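Local coordinates for protein GCN5-related N-acetyltransferase (Brucella melitensis biovar Abortus 2308, PDB 3TCV) that probably transfers acetyl groups from acetyl-CoA to amines, as GNAT-family acetyltransferases do, possibly including the N-terminal serine or alanine of proteins, at residues B[163-168]-B[203-208]. Numbering follows the deposited sequence.
Sequences RYEWEC and TAWFSV
W205, F206 and E167 dominate the antiparallel pairing of segments 163-168 and 203-208, on strands 163-169 and 199-209, which lies in the C-terminal half of the GNAT mixed sheet, with strand 126-134 beyond the first and strand 185-196 beyond the second. Six backbone hydrogen bonds join Y164 with V208, W166 with F206 and C168 with A204. At the non-hydrogen-bonded pair between the last two, E167 lies alongside the W205 indole and points the same way. Its CB makes a CH-pi contact 3.7 Å from the centroid of the W205 six-membered ring, and its extended chain continues over that face until the carboxylate plane is only 23° from the ring plane. The carboxylate of E167 is paired with R201, while F190 of the same chain and F190 of the second subunit both meet the W205 ring, placing this face of the sheet at the dimer interface. F206 projects from the other face, where it packs against E180 of helix 173-182. With CG anti to its carbonyl carbon (chi1 -48°), F206 CD2 comes 3.8 Å from W166 CD1; the F206 ring and the five-membered ring of W166 meet obliquely, their planes at 86°. Farther along the F206 ring edge sits the sulfur of C168, SG lying 4.1 Å from F206 CE2.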
loop_
_atom_site.group_PDB
_atom_site.type_symbol
_atom_site.label_atom_id
_atom_site.label_comp_id
_atom_site.label_asym_id
_atom_site.label_seq_id
_atom_site.Cartn_x
_atom_site.Cartn_y
_atom_site.Cartn_z
ATOM N N ARG B 163 -7.317 -7.976 -8.573
ATOM C CA ARG B 163 -5.912 -7.550 -8.525
ATOM C C ARG B 163 -5.157 -8.420 -7.529
ATOM O O ARG B 163 -5.580 -8.578 -6.347
ATOM C CB ARG B 163 -5.853 -6.064 -8.110
ATOM C CG ARG B 163 -4.472 -5.494 -7.782
ATOM C CD ARG B 163 -4.528 -4.062 -7.244
ATOM N NE ARG B 163 -3.194 -3.665 -6.770
ATOM C CZ ARG B 163 -2.164 -3.347 -7.547
ATOM N NH1 ARG B 163 -2.315 -3.198 -8.839
ATOM N NH2 ARG B 163 -0.981 -3.080 -7.014
ATOM N N TYR B 164 -4.049 -9.001 -8.000
ATOM C CA TYR B 164 -3.233 -9.954 -7.229
ATOM C C TYR B 164 -1.803 -9.421 -7.207
ATOM O O TYR B 164 -1.210 -9.157 -8.257
ATOM C CB TYR B 164 -3.323 -11.302 -7.928
ATOM C CG TYR B 164 -2.590 -12.466 -7.315
ATOM C CD1 TYR B 164 -2.799 -12.847 -6.001
ATOM C CD2 TYR B 164 -1.714 -13.223 -8.078
ATOM C CE1 TYR B 164 -2.145 -13.953 -5.486
ATOM C CE2 TYR B 164 -1.061 -14.333 -7.574
ATOM C CZ TYR B 164 -1.283 -14.690 -6.265
ATOM O OH TYR B 164 -0.644 -15.794 -5.745
ATOM N N GLU B 165 -1.295 -9.152 -6.007
ATOM C CA GLU B 165 -0.072 -8.386 -5.866
ATOM C C GLU B 165 1.127 -9.208 -5.441
ATOM O O GLU B 165 0.997 -10.188 -4.678
ATOM C CB GLU B 165 -0.256 -7.279 -4.814
ATOM C CG GLU B 165 -1.325 -6.251 -5.114
ATOM C CD GLU B 165 -1.651 -5.347 -3.949
ATOM O OE1 GLU B 165 -1.947 -4.182 -4.236
ATOM O OE2 GLU B 165 -1.660 -5.802 -2.761
ATOM N N TRP B 166 2.296 -8.728 -5.860
ATOM C CA TRP B 166 3.613 -9.188 -5.406
ATOM C C TRP B 166 4.419 -7.965 -5.026
ATOM O O TRP B 166 4.438 -6.986 -5.749
ATOM C CB TRP B 166 4.297 -9.924 -6.539
ATOM C CG TRP B 166 5.642 -10.536 -6.236
ATOM C CD1 TRP B 166 6.863 -9.898 -6.058
ATOM C CD2 TRP B 166 5.948 -11.972 -6.183
ATOM N NE1 TRP B 166 7.873 -10.828 -5.851
ATOM C CE2 TRP B 166 7.372 -12.083 -5.899
ATOM C CE3 TRP B 166 5.187 -13.140 -6.269
ATOM C CZ2 TRP B 166 7.999 -13.328 -5.756
ATOM C CZ3 TRP B 166 5.832 -14.370 -6.121
ATOM C CH2 TRP B 166 7.203 -14.461 -5.877
ATOM N N GLU B 167 5.042 -7.976 -3.851
ATOM C CA GLU B 167 5.962 -6.894 -3.468
ATOM C C GLU B 167 7.195 -7.525 -2.848
ATOM O O GLU B 167 7.118 -8.580 -2.167
ATOM C CB GLU B 167 5.323 -5.879 -2.496
ATOM C CG GLU B 167 4.529 -6.499 -1.352
ATOM C CD GLU B 167 4.449 -5.666 -0.084
ATOM O OE1 GLU B 167 3.462 -5.882 0.676
ATOM O OE2 GLU B 167 5.354 -4.844 0.197
ATOM N N CYS B 168 8.321 -6.907 -3.110
ATOM C CA CYS B 168 9.595 -7.331 -2.569
ATOM C C CYS B 168 10.551 -6.141 -2.476
ATOM O O CYS B 168 10.296 -5.072 -3.020
ATOM C CB CYS B 168 10.211 -8.424 -3.473
ATOM S SG CYS B 168 10.577 -7.903 -5.170
ATOM N N THR B 203 10.374 -0.653 -1.887
ATOM C CA THR B 203 9.535 -1.775 -2.322
ATOM C C THR B 203 9.153 -1.675 -3.794
ATOM O O THR B 203 8.544 -0.706 -4.200
ATOM C CB THR B 203 8.266 -1.867 -1.461
ATOM O OG1 THR B 203 8.634 -2.157 -0.099
ATOM C CG2 THR B 203 7.331 -2.951 -2.016
ATOM N N ALA B 204 9.486 -2.722 -4.555
ATOM C CA ALA B 204 9.036 -2.966 -5.925
ATOM C C ALA B 204 7.683 -3.672 -5.875
ATOM O O ALA B 204 7.535 -4.721 -5.215
ATOM C CB ALA B 204 10.050 -3.850 -6.652
ATOM N N TRP B 205 6.715 -3.103 -6.585
ATOM C CA TRP B 205 5.329 -3.599 -6.700
ATOM C C TRP B 205 5.023 -4.106 -8.080
ATOM O O TRP B 205 5.374 -3.475 -9.089
ATOM C CB TRP B 205 4.343 -2.462 -6.418
ATOM C CG TRP B 205 4.271 -2.058 -4.978
ATOM C CD1 TRP B 205 4.926 -1.000 -4.364
ATOM C CD2 TRP B 205 3.503 -2.711 -3.913
ATOM N NE1 TRP B 205 4.635 -0.965 -3.023
ATOM C CE2 TRP B 205 3.771 -1.954 -2.697
ATOM C CE3 TRP B 205 2.630 -3.793 -3.855
ATOM C CZ2 TRP B 205 3.189 -2.285 -1.485
ATOM C CZ3 TRP B 205 2.062 -4.127 -2.621
ATOM C CH2 TRP B 205 2.333 -3.372 -1.470
ATOM N N PHE B 206 4.305 -5.225 -8.120
ATOM C CA PHE B 206 3.899 -5.871 -9.352
ATOM C C PHE B 206 2.489 -6.402 -9.147
ATOM O O PHE B 206 2.095 -6.715 -8.021
ATOM C CB PHE B 206 4.784 -7.073 -9.698
ATOM C CG PHE B 206 6.279 -6.852 -9.622
ATOM C CD1 PHE B 206 7.041 -6.768 -10.776
ATOM C CD2 PHE B 206 6.937 -6.866 -8.394
ATOM C CE1 PHE B 206 8.423 -6.618 -10.711
ATOM C CE2 PHE B 206 8.304 -6.688 -8.321
ATOM C CZ PHE B 206 9.049 -6.564 -9.478
ATOM N N SER B 207 1.765 -6.593 -10.243
ATOM C CA SER B 207 0.411 -7.100 -10.164
ATOM C C SER B 207 0.001 -7.937 -11.358
ATOM O O SER B 207 0.524 -7.777 -12.482
ATOM C CB SER B 207 -0.585 -5.975 -9.998
ATOM O OG SER B 207 -0.765 -5.209 -11.182
ATOM N N VAL B 208 -0.943 -8.824 -11.090
ATOM C CA VAL B 208 -1.691 -9.540 -12.118
ATOM C C VAL B 208 -3.155 -9.085 -11.958
ATOM O O VAL B 208 -3.707 -9.143 -10.860
ATOM C CB VAL B 208 -1.579 -11.072 -11.994
ATOM C CG1 VAL B 208 -2.490 -11.775 -12.986
ATOM C CG2 VAL B 208 -0.147 -11.518 -12.257
#